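Local coordinates for 1,4-dihydroxy-2-naphthoyl-CoA hydrolase (PDB 4K00), which catalyses the specific hydrolysis of 1,4-dihydroxy-2-naphthoyl-CoA to 1,4-dihydroxy-2-naphthoate and CoA, a step in phylloquinone biosynthesis, at residues R11-L15 and A16-G20; I117-P120 and E121-K124. All blocks are in the same frame, centred on the assembly; numbering follows the deposited sequence.

From the N terminus, at the end of strand 6-12 the chain closes contact 1, a tight bend in which residues 16-20 fold back on residues 11-15 before helix 26-43 begins. The chain then runs through that helix and most of the antiparallel sheet of the hotdog fold. Contact 2 comes at the end of strand 106-118, where 117-120 and 121-124 form the hairpin that pairs strand 106-118 with the short strand 123-124. The two contacts follow in series, neither nested nor crossed, on opposite sides of the chain's centre. Their centres are 36 Å apart, and the shared sheet is what connects them: contact 1 ties a strand end to the central helix, contact 2 joins two strands.

Contact 1. Residues R11-L15 and A16-G20; sequences RQVYL and ADTDG
Asp17 reaches back to Arg11 and Tyr14 across the bend that follows strand 6-12. From its base outward, CB of Asp17 rests against Tyr14 O (3.3 Å) and the CG1 methyl of Val13. With CG anti to the carbonyl carbon (chi1 -66°), the carboxylate turns back over the preceding residues, and its CG lies at the edge of the Arg11 guanidinium, in that group's plane. OD2 accepts two bonds: Arg11 NH1 at 2.7 Å comes from above the carboxylate plane, while Tyr14 N, at 2.8 Å, meets the anti lone pair of OD2. OD1 receives Arg11 NH2 at 3.2 Å on its syn side and a further bond from Gln28 of helix 26-43. The salt bridge is therefore end-on, one nitrogen to each oxygen, though the two planes are turned 40° apart. Arginine suits this place because its other donors are used too: NH1 also bonds Gln12 O (2.7 Å), and NE pairs with Glu35. Within the 3-10 turn itself, Leu15 O accepts from Thr18 N at 2.9 Å and, in the carbonyl plane, from Thr18 OG1 at 2.6 Å, while Asp17 N bonds Tyr14 O. Asp19, the predicted active-site residue, follows directly. Two charges with several partners each fix the buried bend between strand and helix, and the bonds donated to Asp17 would be expected to stabilise it as a carboxylate.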
# COMPACT_ATOMS: atom_id res chain seq x y z
N ARG A 11 -13.73 10.15 4.29
CA ARG A 11 -12.53 9.70 3.57
C ARG A 11 -12.60 10.14 2.11
O ARG A 11 -13.50 9.73 1.37
CB ARG A 11 -12.38 8.19 3.67
CG ARG A 11 -11.21 7.60 2.88
CD ARG A 11 -9.86 8.09 3.37
NE ARG A 11 -8.87 7.02 3.27
CZ ARG A 11 -8.31 6.62 2.13
NH1 ARG A 11 -8.59 7.22 0.98
NH2 ARG A 11 -7.44 5.61 2.15
N GLN A 12 -11.65 10.97 1.72
CA GLN A 12 -11.38 11.29 0.32
C GLN A 12 -10.66 10.15 -0.40
O GLN A 12 -9.73 9.55 0.15
CB GLN A 12 -10.54 12.57 0.25
CG GLN A 12 -10.14 12.97 -1.16
CD GLN A 12 -11.25 13.69 -1.88
OE1 GLN A 12 -11.66 13.29 -2.97
NE2 GLN A 12 -11.75 14.76 -1.27
N VAL A 13 -11.09 9.86 -1.63
CA VAL A 13 -10.40 8.88 -2.45
C VAL A 13 -9.20 9.56 -3.12
O VAL A 13 -9.34 10.57 -3.80
CB VAL A 13 -11.31 8.25 -3.52
CG1 VAL A 13 -10.51 7.30 -4.39
CG2 VAL A 13 -12.48 7.51 -2.88
N TYR A 14 -8.01 9.01 -2.88
CA TYR A 14 -6.80 9.57 -3.48
C TYR A 14 -6.39 8.73 -4.66
O TYR A 14 -6.88 7.63 -4.83
CB TYR A 14 -5.66 9.61 -2.46
CG TYR A 14 -6.00 10.43 -1.25
CD1 TYR A 14 -6.13 11.81 -1.34
CD2 TYR A 14 -6.23 9.84 -0.02
CE1 TYR A 14 -6.45 12.57 -0.24
CE2 TYR A 14 -6.55 10.59 1.09
CZ TYR A 14 -6.67 11.96 0.96
OH TYR A 14 -6.99 12.71 2.06
N LEU A 15 -5.48 9.26 -5.49
CA LEU A 15 -5.07 8.54 -6.69
C LEU A 15 -4.59 7.13 -6.32
O LEU A 15 -4.95 6.15 -6.98
CB LEU A 15 -4.00 9.32 -7.44
CG LEU A 15 -3.46 8.63 -8.70
CD1 LEU A 15 -4.56 8.38 -9.72
CD2 LEU A 15 -2.35 9.48 -9.30
N ALA A 16 -3.82 7.04 -5.25
CA ALA A 16 -3.24 5.75 -4.83
C ALA A 16 -4.30 4.70 -4.49
O ALA A 16 -4.01 3.51 -4.54
CB ALA A 16 -2.32 5.96 -3.63
N ASP A 17 -5.50 5.14 -4.10
CA ASP A 17 -6.57 4.21 -3.76
C ASP A 17 -7.14 3.51 -4.99
O ASP A 17 -7.83 2.47 -4.88
CB ASP A 17 -7.71 4.94 -3.04
CG ASP A 17 -7.30 5.48 -1.69
OD1 ASP A 17 -6.86 4.70 -0.84
OD2 ASP A 17 -7.48 6.69 -1.46
N THR A 18 -6.87 4.08 -6.16
CA THR A 18 -7.47 3.59 -7.39
C THR A 18 -6.53 2.65 -8.14
O THR A 18 -5.35 2.59 -7.85
CB THR A 18 -7.89 4.75 -8.31
OG1 THR A 18 -6.74 5.52 -8.70
CG2 THR A 18 -8.90 5.65 -7.58
N ASP A 19 -7.07 1.92 -9.12
CA ASP A 19 -6.27 1.01 -9.91
C ASP A 19 -6.47 1.23 -11.40
O ASP A 19 -7.23 2.11 -11.81
CB ASP A 19 -6.57 -0.44 -9.52
CG ASP A 19 -7.97 -0.89 -9.90
OD1 ASP A 19 -8.52 -0.41 -10.91
OD2 ASP A 19 -8.50 -1.76 -9.19
N GLY A 20 -5.80 0.41 -12.21
CA GLY A 20 -5.76 0.61 -13.65
C GLY A 20 -7.08 0.39 -14.34
O GLY A 20 -7.21 0.64 -15.53

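Contact 2. Residues I117-P120 and E121-K124; sequences IALP and ERKK
A beta hairpin with a G1 bulge joins strand 106-118 to strand 123-124, with Arg122 and Lys123 both facing Ala118. The regular pairing is carried by Ala118 N, which donates to Lys123 O at 2.8 Å. On the return side Ala118 O takes two weak bonds, from Arg122 N (2.8 Å) and from Lys123 N (3.4 Å). Arg122 adopts the left-handed conformation (phi 62°) characteristic of the first position of a G1 bulge, and the peptide bond before Pro120, in the turn, is cis. Next to the bulge, Ile117 and Lys124 form a non-hydrogen-bonded pair, where CA of Ile117 approaches Lys123 O in a CA-H...O contact of 3.3 Å. Ile117 packs on strand 57-68, against Ala58 and Pro60, which suits a branched aliphatic residue. Its extended CG1-CD1 arm (chi2 174°) ends over one face of the Arg122 guanidinium, displaced toward the rim, with CD1 3.5 Å from NH2. Thus one apolar side chain packs on strand 57-68 and also lies over the guanidinium of an exposed arginine. An alanine here would remove the whole branched chain beyond CB and would probably open a gap against Ala58 and Pro60 and leave the Arg122 guanidinium without the methyl over its face. Leu119 lies alongside the same arginine, bringing CD2 to NH1 obliquely. At the turn the Glu121 chain, bent at chi2 (-90°), folds its carboxylate back over the hairpin: OE1 lies 3.0 Å from CD of Pro120, and OE2 meets the methyl CB of Ala118 at 3.7 Å.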
# COMPACT_ATOMS: atom_id res chain seq x y z
N ILE A 117 -5.14 -10.87 22.85
CA ILE A 117 -4.34 -12.00 23.31
C ILE A 117 -3.17 -11.54 24.17
O ILE A 117 -2.55 -10.50 23.91
CB ILE A 117 -3.81 -12.84 22.14
CG1 ILE A 117 -3.02 -11.98 21.16
CG2 ILE A 117 -4.96 -13.53 21.42
CD1 ILE A 117 -2.35 -12.76 20.05
N ALA A 118 -2.87 -12.32 25.20
CA ALA A 118 -1.69 -12.11 26.01
C ALA A 118 -0.47 -12.66 25.27
O ALA A 118 -0.55 -13.71 24.64
CB ALA A 118 -1.84 -12.78 27.35
N LEU A 119 0.64 -11.92 25.34
CA LEU A 119 1.88 -12.34 24.71
C LEU A 119 2.87 -12.76 25.78
O LEU A 119 2.81 -12.27 26.91
CB LEU A 119 2.47 -11.19 23.88
CG LEU A 119 1.61 -10.66 22.74
CD1 LEU A 119 2.25 -9.43 22.11
CD2 LEU A 119 1.38 -11.75 21.70
N PRO A 120 3.79 -13.68 25.45
CA PRO A 120 4.08 -14.24 24.13
C PRO A 120 3.25 -15.47 23.76
O PRO A 120 3.31 -15.94 22.62
CB PRO A 120 5.55 -14.63 24.24
CG PRO A 120 5.74 -14.97 25.67
CD PRO A 120 4.77 -14.14 26.46
N GLU A 121 2.48 -15.99 24.72
CA GLU A 121 1.81 -17.28 24.57
C GLU A 121 0.65 -17.23 23.58
O GLU A 121 0.19 -18.27 23.11
CB GLU A 121 1.31 -17.78 25.93
CG GLU A 121 0.31 -16.86 26.61
CD GLU A 121 0.98 -15.84 27.51
OE1 GLU A 121 2.09 -15.38 27.18
OE2 GLU A 121 0.38 -15.49 28.56
N ARG A 122 0.17 -16.03 23.27
CA ARG A 122 -0.91 -15.83 22.30
C ARG A 122 -2.21 -16.50 22.75
O ARG A 122 -2.93 -17.08 21.95
CB ARG A 122 -0.50 -16.32 20.90
CG ARG A 122 0.71 -15.60 20.31
CD ARG A 122 0.87 -15.85 18.81
NE ARG A 122 -0.09 -15.08 18.01
CZ ARG A 122 0.08 -13.81 17.63
NH1 ARG A 122 1.17 -13.14 17.98
NH2 ARG A 122 -0.86 -13.20 16.91
N LYS A 123 -2.53 -16.38 24.04
CA LYS A 123 -3.78 -16.92 24.58
C LYS A 123 -4.80 -15.80 24.78
O LYS A 123 -4.44 -14.69 25.16
CB LYS A 123 -3.52 -17.62 25.91
CG LYS A 123 -3.02 -19.05 25.77
CD LYS A 123 -3.55 -19.95 26.88
CE LYS A 123 -3.75 -21.39 26.41
NZ LYS A 123 -2.50 -22.19 26.53
N LYS A 124 -6.08 -16.11 24.54
CA LYS A 124 -7.15 -15.12 24.62
C LYS A 124 -7.12 -14.45 25.98
O LYS A 124 -6.93 -15.10 27.00
CB LYS A 124 -8.51 -15.77 24.40
CG LYS A 124 -8.77 -16.22 22.98
CD LYS A 124 -9.81 -17.33 22.94
CE LYS A 124 -9.60 -18.25 21.74
NZ LYS A 124 -9.19 -17.47 20.54